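Long-range contacts in particle-associated glycoside hydrolase (Acinetobacter phage Fri1, PDB 6C72), which depolymerises the capsular polysaccharide of Acinetobacter baumannii as the phage tailspike, probably by hydrolysing its glycosidic bonds while the virus enters the cell: residues D227-K232 against H257-C262; G221-G226 against G243-G248; V21-A26 against Y44-G49. One frame throughout, in Å; residues are numbered along the deposited sequence.

Contact 1: residues D227-K232 against H257-C262; sequences DSFTAK and HYFENC. With ZN (zinc ion), chain M.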
loop_
_atom_site.group_PDB
_atom_site.type_symbol
_atom_site.label_atom_id
_atom_site.label_comp_id
_atom_site.label_asym_id
_atom_site.label_seq_id
_atom_site.Cartn_x
_atom_site.Cartn_y
_atom_site.Cartn_z
ATOM N N ASP A 227 -8.469 21.607 -7.013
ATOM C CA ASP A 227 -8.078 20.235 -7.299
ATOM C C ASP A 227 -6.569 20.140 -7.483
ATOM O O ASP A 227 -5.938 21.065 -7.995
ATOM C CB ASP A 227 -8.795 19.748 -8.568
ATOM C CG ASP A 227 -8.621 18.282 -8.809
ATOM O OD1 ASP A 227 -9.151 17.459 -8.018
ATOM O OD2 ASP A 227 -7.915 17.955 -9.794
ATOM N N SER A 228 -6.000 19.010 -7.060
ATOM C CA SER A 228 -4.574 18.690 -7.240
ATOM C C SER A 228 -3.662 19.795 -6.700
ATOM O O SER A 228 -2.794 20.325 -7.393
ATOM C CB SER A 228 -4.247 18.392 -8.703
ATOM O OG SER A 228 -4.933 17.238 -9.151
ATOM N N PHE A 229 -3.858 20.116 -5.431
ATOM C CA PHE A 229 -2.997 21.042 -4.719
ATOM C C PHE A 229 -1.815 20.280 -4.118
ATOM O O PHE A 229 -1.925 19.089 -3.797
ATOM C CB PHE A 229 -3.783 21.742 -3.616
ATOM C CG PHE A 229 -3.037 22.854 -2.950
ATOM C CD1 PHE A 229 -3.031 24.134 -3.495
ATOM C CD2 PHE A 229 -2.316 22.609 -1.782
ATOM C CE1 PHE A 229 -2.337 25.166 -2.868
ATOM C CE2 PHE A 229 -1.619 23.620 -1.153
ATOM C CZ PHE A 229 -1.630 24.909 -1.691
ATOM N N THR A 230 -0.678 20.968 -3.992
ATOM C CA THR A 230 0.543 20.367 -3.460
ATOM C C THR A 230 1.257 21.337 -2.522
ATOM O O THR A 230 1.480 22.498 -2.881
ATOM C CB THR A 230 1.483 19.965 -4.605
ATOM O OG1 THR A 230 0.805 19.048 -5.487
ATOM C CG2 THR A 230 2.754 19.341 -4.063
ATOM N N ALA A 231 1.656 20.856 -1.340
ATOM C CA ALA A 231 2.406 21.671 -0.390
ATOM C C ALA A 231 3.582 20.879 0.161
ATOM O O ALA A 231 3.440 19.698 0.507
ATOM C CB ALA A 231 1.525 22.161 0.767
ATOM N N LYS A 232 4.744 21.536 0.225
ATOM C CA LYS A 232 5.967 20.943 0.756
ATOM C C LYS A 232 6.707 21.958 1.616
ATOM O O LYS A 232 6.833 23.126 1.236
ATOM C CB LYS A 232 6.886 20.460 -0.369
ATOM C CG LYS A 232 6.313 19.302 -1.132
ATOM C CD LYS A 232 7.084 19.013 -2.402
ATOM C CE LYS A 232 6.490 17.800 -3.131
ATOM N NZ LYS A 232 7.535 17.065 -3.915
ATOM N N HIS A 257 -4.783 15.721 -3.403
ATOM C CA HIS A 257 -4.004 16.697 -2.662
ATOM C C HIS A 257 -2.869 16.006 -1.925
ATOM O O HIS A 257 -3.070 14.975 -1.280
ATOM C CB HIS A 257 -4.883 17.471 -1.686
ATOM C CG HIS A 257 -6.034 18.159 -2.347
ATOM N ND1 HIS A 257 -5.878 18.955 -3.460
ATOM C CD2 HIS A 257 -7.352 18.201 -2.034
ATOM C CE1 HIS A 257 -7.051 19.453 -3.813
ATOM N NE2 HIS A 257 -7.960 19.011 -2.963
ATOM N N TYR A 258 -1.692 16.607 -1.977
ATOM C CA TYR A 258 -0.494 15.985 -1.454
ATOM C C TYR A 258 0.254 16.964 -0.562
ATOM O O TYR A 258 0.493 18.109 -0.956
ATOM C CB TYR A 258 0.393 15.508 -2.599
ATOM C CG TYR A 258 1.586 14.749 -2.118
ATOM C CD1 TYR A 258 1.478 13.429 -1.729
ATOM C CD2 TYR A 258 2.825 15.366 -2.029
ATOM C CE1 TYR A 258 2.580 12.731 -1.275
ATOM C CE2 TYR A 258 3.924 14.684 -1.585
ATOM C CZ TYR A 258 3.794 13.368 -1.198
ATOM O OH TYR A 258 4.896 12.688 -0.744
ATOM N N PHE A 259 0.626 16.506 0.628
ATOM C CA PHE A 259 1.357 17.304 1.603
ATOM C C PHE A 259 2.530 16.492 2.128
ATOM O O PHE A 259 2.357 15.337 2.534
ATOM C CB PHE A 259 0.453 17.734 2.767
ATOM C CG PHE A 259 -0.798 18.440 2.325
ATOM C CD1 PHE A 259 -1.933 17.711 1.958
ATOM C CD2 PHE A 259 -0.839 19.824 2.265
ATOM C CE1 PHE A 259 -3.092 18.352 1.543
ATOM C CE2 PHE A 259 -1.999 20.483 1.851
ATOM C CZ PHE A 259 -3.139 19.737 1.484
ATOM N N GLU A 260 3.718 17.091 2.109
ATOM C CA GLU A 260 4.905 16.427 2.626
ATOM C C GLU A 260 5.755 17.417 3.404
ATOM O O GLU A 260 5.897 18.566 2.993
ATOM C CB GLU A 260 5.742 15.806 1.510
ATOM C CG GLU A 260 6.845 14.918 2.040
ATOM C CD GLU A 260 7.621 14.258 0.932
ATOM O OE1 GLU A 260 7.119 14.268 -0.218
ATOM O OE2 GLU A 260 8.727 13.742 1.204
ATOM N N ASN A 261 6.315 16.970 4.524
ATOM C CA ASN A 261 7.230 17.797 5.312
ATOM C C ASN A 261 6.557 19.084 5.773
ATOM O O ASN A 261 7.167 20.150 5.775
ATOM C CB ASN A 261 8.508 18.107 4.530
ATOM C CG ASN A 261 9.287 16.853 4.175
ATOM O OD1 ASN A 261 9.629 16.059 5.048
ATOM N ND2 ASN A 261 9.552 16.661 2.884
ATOM N N CYS A 262 5.274 19.001 6.106
ATOM C CA CYS A 262 4.513 20.151 6.569
ATOM C C CYS A 262 4.216 20.010 8.054
ATOM O O CYS A 262 4.065 18.904 8.567
ATOM C CB CYS A 262 3.199 20.307 5.784
ATOM S SG CYS A 262 3.427 20.761 4.032
HETATM ZN ZN ZN M . 9.398 12.132 -0.418
HETATM O O HOH W 1 8.532 15.337 -2.396
HETATM O O HOH W 2 10.310 10.718 0.939
#

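Contact 2: residues G221-G226 against G243-G248; sequences GIKIIG and GLYIRG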
loop_
_atom_site.group_PDB
_atom_site.type_symbol
_atom_site.label_atom_id
_atom_site.label_comp_id
_atom_site.label_asym_id
_atom_site.label_seq_id
_atom_site.Cartn_x
_atom_site.Cartn_y
_atom_site.Cartn_z
ATOM N N GLY A 221 -5.232 29.273 7.124
ATOM C CA GLY A 221 -4.016 29.401 6.349
ATOM C C GLY A 221 -4.281 29.058 4.897
ATOM O O GLY A 221 -4.399 29.946 4.050
ATOM N N ILE A 222 -4.397 27.767 4.602
ATOM C CA ILE A 222 -4.731 27.279 3.269
ATOM C C ILE A 222 -6.157 26.763 3.315
ATOM O O ILE A 222 -6.474 25.874 4.116
ATOM C CB ILE A 222 -3.774 26.173 2.794
ATOM C CG1 ILE A 222 -2.314 26.599 2.956
ATOM C CG2 ILE A 222 -4.078 25.800 1.336
ATOM C CD1 ILE A 222 -1.324 25.481 2.723
ATOM N N LYS A 223 -7.021 27.353 2.496
ATOM C CA LYS A 223 -8.381 26.878 2.272
ATOM C C LYS A 223 -8.457 26.364 0.843
ATOM O O LYS A 223 -8.249 27.130 -0.104
ATOM C CB LYS A 223 -9.412 27.989 2.508
ATOM C CG LYS A 223 -10.828 27.571 2.196
ATOM C CD LYS A 223 -11.888 28.645 2.482
ATOM C CE LYS A 223 -13.265 28.080 2.094
ATOM N NZ LYS A 223 -14.426 29.026 2.204
ATOM N N ILE A 224 -8.736 25.074 0.687
ATOM C CA ILE A 224 -8.691 24.414 -0.613
ATOM C C ILE A 224 -10.106 24.072 -1.055
ATOM O O ILE A 224 -10.806 23.304 -0.384
ATOM C CB ILE A 224 -7.808 23.162 -0.579
ATOM C CG1 ILE A 224 -6.368 23.538 -0.206
ATOM C CG2 ILE A 224 -7.836 22.475 -1.924
ATOM C CD1 ILE A 224 -5.444 22.303 -0.057
ATOM N N ILE A 225 -10.526 24.662 -2.170
ATOM C CA ILE A 225 -11.722 24.230 -2.887
ATOM C C ILE A 225 -11.371 23.563 -4.207
ATOM O O ILE A 225 -12.151 22.728 -4.686
ATOM C CB ILE A 225 -12.690 25.409 -3.137
ATOM C CG1 ILE A 225 -12.782 26.316 -1.913
ATOM C CG2 ILE A 225 -14.094 24.929 -3.542
ATOM C CD1 ILE A 225 -13.639 27.544 -2.175
ATOM N N GLY A 226 -10.216 23.884 -4.793
ATOM C CA GLY A 226 -9.814 23.355 -6.078
ATOM C C GLY A 226 -9.227 21.960 -5.982
ATOM O O GLY A 226 -9.423 21.229 -5.009
ATOM N N GLY A 243 -5.089 25.778 10.248
ATOM C CA GLY A 243 -3.994 26.062 9.341
ATOM C C GLY A 243 -4.279 25.592 7.925
ATOM O O GLY A 243 -3.892 26.247 6.955
ATOM N N LEU A 244 -4.973 24.462 7.791
ATOM C CA LEU A 244 -5.352 23.880 6.510
ATOM C C LEU A 244 -6.814 23.460 6.584
ATOM O O LEU A 244 -7.232 22.843 7.569
ATOM C CB LEU A 244 -4.467 22.671 6.176
ATOM C CG LEU A 244 -4.890 21.761 5.017
ATOM C CD1 LEU A 244 -4.833 22.461 3.666
ATOM C CD2 LEU A 244 -4.074 20.464 5.012
ATOM N N TYR A 245 -7.584 23.803 5.554
ATOM C CA TYR A 245 -9.015 23.526 5.501
ATOM C C TYR A 245 -9.373 23.178 4.063
ATOM O O TYR A 245 -9.135 23.977 3.151
ATOM C CB TYR A 245 -9.809 24.733 5.995
ATOM C CG TYR A 245 -11.315 24.572 6.044
ATOM C CD1 TYR A 245 -11.943 24.113 7.189
ATOM C CD2 TYR A 245 -12.108 24.925 4.958
ATOM C CE1 TYR A 245 -13.315 23.985 7.257
ATOM C CE2 TYR A 245 -13.489 24.802 5.008
ATOM C CZ TYR A 245 -14.087 24.328 6.165
ATOM O OH TYR A 245 -15.462 24.208 6.228
ATOM N N ILE A 246 -9.918 21.986 3.846
ATOM C CA ILE A 246 -10.177 21.501 2.498
ATOM C C ILE A 246 -11.666 21.225 2.356
ATOM O O ILE A 246 -12.198 20.280 2.960
ATOM C CB ILE A 246 -9.357 20.253 2.183
ATOM C CG1 ILE A 246 -7.872 20.505 2.533
ATOM C CG2 ILE A 246 -9.578 19.863 0.735
ATOM C CD1 ILE A 246 -6.929 19.411 2.083
ATOM N N ARG A 247 -12.333 22.004 1.511
ATOM C CA ARG A 247 -13.760 21.802 1.287
ATOM C C ARG A 247 -14.079 22.172 -0.154
ATOM O O ARG A 247 -14.085 23.354 -0.500
ATOM C CB ARG A 247 -14.580 22.637 2.266
ATOM C CG ARG A 247 -16.052 22.356 2.182
ATOM C CD ARG A 247 -16.902 23.280 3.009
ATOM N NE ARG A 247 -18.250 22.753 3.020
ATOM C CZ ARG A 247 -19.339 23.447 3.330
ATOM N NH1 ARG A 247 -19.237 24.730 3.658
ATOM N NH2 ARG A 247 -20.532 22.851 3.301
ATOM N N GLY A 248 -14.360 21.171 -0.984
ATOM C CA GLY A 248 -14.758 21.421 -2.354
ATOM C C GLY A 248 -16.236 21.769 -2.460
ATOM O O GLY A 248 -16.931 22.013 -1.470
#

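Contact 3: residues V21-A26 against Y44-G49; sequences VDSVNA and YVAGTG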
loop_
_atom_site.group_PDB
_atom_site.type_symbol
_atom_site.label_atom_id
_atom_site.label_comp_id
_atom_site.label_asym_id
_atom_site.label_seq_id
_atom_site.Cartn_x
_atom_site.Cartn_y
_atom_site.Cartn_z
ATOM N N VAL A 21 19.385 50.628 -15.474
ATOM C CA VAL A 21 18.963 51.672 -14.549
ATOM C C VAL A 21 18.888 51.078 -13.145
ATOM O O VAL A 21 19.076 49.879 -12.948
ATOM C CB VAL A 21 17.628 52.329 -14.958
ATOM C CG1 VAL A 21 17.785 53.040 -16.288
ATOM C CG2 VAL A 21 16.528 51.298 -15.032
ATOM N N ASP A 22 18.652 51.948 -12.158
ATOM C CA ASP A 22 18.731 51.557 -10.754
ATOM C C ASP A 22 17.380 51.221 -10.126
ATOM O O ASP A 22 17.355 50.696 -9.007
ATOM C CB ASP A 22 19.436 52.653 -9.933
ATOM C CG ASP A 22 18.705 53.987 -9.957
ATOM O OD1 ASP A 22 17.631 54.085 -10.583
ATOM O OD2 ASP A 22 19.227 54.958 -9.368
ATOM N N SER A 23 16.269 51.504 -10.803
ATOM C CA SER A 23 14.950 51.265 -10.228
ATOM C C SER A 23 13.912 51.358 -11.335
ATOM O O SER A 23 14.208 51.783 -12.455
ATOM C CB SER A 23 14.620 52.258 -9.110
ATOM O OG SER A 23 14.456 53.562 -9.631
ATOM N N VAL A 24 12.676 50.980 -10.989
ATOM C CA VAL A 24 11.562 51.113 -11.923
ATOM C C VAL A 24 11.262 52.585 -12.184
ATOM O O VAL A 24 10.977 52.980 -13.323
ATOM C CB VAL A 24 10.322 50.360 -11.395
ATOM C CG1 VAL A 24 9.054 50.904 -12.023
ATOM C CG2 VAL A 24 10.427 48.870 -11.689
ATOM N N ASN A 25 11.348 53.426 -11.150
ATOM C CA ASN A 25 11.116 54.854 -11.354
ATOM C C ASN A 25 12.093 55.426 -12.369
ATOM O O ASN A 25 11.728 56.288 -13.176
ATOM C CB ASN A 25 11.204 55.615 -10.028
ATOM C CG ASN A 25 9.969 55.409 -9.160
ATOM O OD1 ASN A 25 8.924 54.963 -9.647
ATOM N ND2 ASN A 25 10.078 55.733 -7.875
ATOM N N ALA A 26 13.347 54.968 -12.340
ATOM C CA ALA A 26 14.311 55.432 -13.336
ATOM C C ALA A 26 13.941 54.934 -14.730
ATOM O O ALA A 26 14.085 55.666 -15.717
ATOM C CB ALA A 26 15.724 54.984 -12.954
ATOM N N TYR A 44 13.820 47.012 -7.881
ATOM C CA TYR A 44 12.540 47.671 -8.111
ATOM C C TYR A 44 12.542 49.061 -7.484
ATOM O O TYR A 44 12.392 50.067 -8.181
ATOM C CB TYR A 44 11.390 46.836 -7.563
ATOM C CG TYR A 44 10.037 47.256 -8.101
ATOM C CD1 TYR A 44 9.382 48.380 -7.613
ATOM C CD2 TYR A 44 9.412 46.516 -9.100
ATOM C CE1 TYR A 44 8.154 48.747 -8.107
ATOM C CE2 TYR A 44 8.196 46.873 -9.588
ATOM C CZ TYR A 44 7.567 47.978 -9.088
ATOM O OH TYR A 44 6.345 48.324 -9.588
ATOM N N VAL A 45 12.729 49.137 -6.168
ATOM C CA VAL A 45 12.945 50.403 -5.470
ATOM C C VAL A 45 14.444 50.637 -5.317
ATOM O O VAL A 45 15.174 49.763 -4.830
ATOM C CB VAL A 45 12.236 50.421 -4.106
ATOM C CG1 VAL A 45 12.609 51.672 -3.331
ATOM C CG2 VAL A 45 10.733 50.360 -4.307
ATOM N N ALA A 46 14.899 51.820 -5.720
ATOM C CA ALA A 46 16.328 52.097 -5.802
ATOM C C ALA A 46 17.019 51.854 -4.468
ATOM O O ALA A 46 16.544 52.290 -3.414
ATOM C CB ALA A 46 16.559 53.535 -6.257
ATOM N N GLY A 47 18.136 51.127 -4.524
ATOM C CA GLY A 47 18.989 50.869 -3.381
ATOM C C GLY A 47 18.572 49.724 -2.481
ATOM O O GLY A 47 19.240 49.492 -1.463
ATOM N N THR A 48 17.509 48.979 -2.822
ATOM C CA THR A 48 17.086 47.884 -1.959
ATOM C C THR A 48 17.736 46.560 -2.329
ATOM O O THR A 48 17.819 45.670 -1.477
ATOM C CB THR A 48 15.557 47.691 -1.982
ATOM O OG1 THR A 48 15.114 47.298 -3.291
ATOM C CG2 THR A 48 14.837 48.959 -1.545
ATOM N N GLY A 49 18.171 46.394 -3.576
ATOM C CA GLY A 49 18.735 45.130 -4.002
ATOM C C GLY A 49 17.724 44.047 -4.305
ATOM O O GLY A 49 18.124 42.919 -4.615
#

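Contact 1: residues D227-K232 against H257-C262
Two successive coils of a parallel beta-helix meet where T230, A231 and K232 pair with Y258, F259 and E260. Their strand axes run 4.9 Å apart at an angle of 0°, and three interstrand backbone bonds join them: Y258 N to F229 O, A231 N to Y258 O, and E260 N to A231 O. One residue before Y258, the imidazole of H257 extends the pairing: its ND1, in the ring plane, accepts from F229 N at 3.1 Å, so a side chain takes over the acceptor role of a backbone carbonyl. With CG beside its own backbone N (chi1 -57°), H257 brings that ring edge across to the neighbouring chain.

Inside the coil, A231 CB lies 3.6 Å from F259 CD2 and 4.0 Å from C262 SG, while F229 CD2 meets F259 CE2 at 4.2 Å. F259 stacks in turn on F282 of the next coil. The opposite face, with T230, Y258, K232 and E260, is polar. Y258 OH donates to E260 OE1 at 2.8 Å from above the carboxylate plane, and a water joins the same oxygen to K232 NZ. E260 OE2 binds zinc at 2.4 Å and also accepts from N256 ND2 of the third subunit. An aromatic stack within and a polar outer face are in keeping with the beta-helical body of a trimeric tailspike.

Contact 2: residues G221-G226 against G243-G248
Strands 222-224 and 244-247 run parallel, their axes 4.6 Å apart and inclined by 10°, as neighbouring coils of the right-handed parallel beta-helix common among tailspikes. I222, K223 and I224 pair with L244, Y245 and I246. Both chains turn a corner as they enter, at G221 and G243, and the first bond lies there: I222 N donates to G243 O, approaching from outside the carbonyl plane by 25°. Y245 N to I222 O, I224 N to Y245 O and R247 N to I224 O continue the pairing.

On the inner face I224 and I246 run alongside each other in the same direction, with their CD1 atoms 3.9 Å apart. L244 crosses I224 at an angle, and its CD1 touches both I222 CB and I224 CD1, 3.8 Å from the latter. On the other face the extended K223 runs alongside Y245, CG lying 4.0 Å from ring atom CD2; its NZ continues to N164 OD1 of the second subunit. R247, also extended, forms a salt bridge with D310. Where strand 222-224 ends, the branched side chain of I225 closes over the backbone of the next coil, its CG2 3.4 Å from R247 O.

Contact 3: residues V21-A26 against Y44-G49
One backbone hydrogen bond joins the two segments directly. V24 N, in the first turn of helix 24-27, donates to Y44 O at 3.0 Å; the N-H points almost straight at the oxygen and meets a lone pair in the carbonyl plane. A first-turn amide has no carbonyl of its own helix to bind, and here the loop that follows strand 38-41 supplies one.

The apolar part of the contact is a CH-pi interaction between the same two residues. V24 CG2 sits over one face of the Y44 ring, 3.7 Å from its centroid and 15° off the normal, displaced toward the CD2-CE2 side. Although the CB of Y44 heads away from the helix, CG anti to the backbone N (chi1 -164°) swings the ring back beneath the valine. Y44 OH donates to G67 O, which ties the far end of the ring to the same N-terminal domain.

Capping fixes the start of helix 24-27. S23 is the N-cap: its OG accepts from A26 N at 3.2 Å, and a chi1 of 68° turns the hydroxyl toward that amide. A weak bond of 3.4 Å also runs from S23 OG to D22 OD1.

Close van der Waals contacts complete the junction. S23 CB rests against the loop backbone, 3.3 Å from Y44 O and 3.4 Å from A46 N, and the methyl of A46 packs on the same CB. A46 holds the second position of a type II beta turn from V45 to T48, with G47 at its positive-phi corner. V45 O accepts from both T48 N and T48 OG1, the hydroxyl at 2.9 Å and on a lone pair.

Contacts 1 and 2 illustrate how a beta-helix repeats one pairing scheme on different faces. Strands 220-224 and 230-232 follow each other along the chain, as do 244-247 and 255-260, so both contacts join the same two coils and share an interior: F229 packs on I224 and F259 on L244. Both are largely buried and both reach the second subunit, and contact 1 the third as well, yet contact 1 is aromatic within and carries a zinc ligand, whereas contact 2 is aliphatic within. Contact 3, its centre about 36 Å from that of contact 1 and about 37 Å from that of contact 2, is a partly exposed helix-to-loop junction in the N-terminal domain, joined by a single hydrogen bond between its segments and untouched by other subunits.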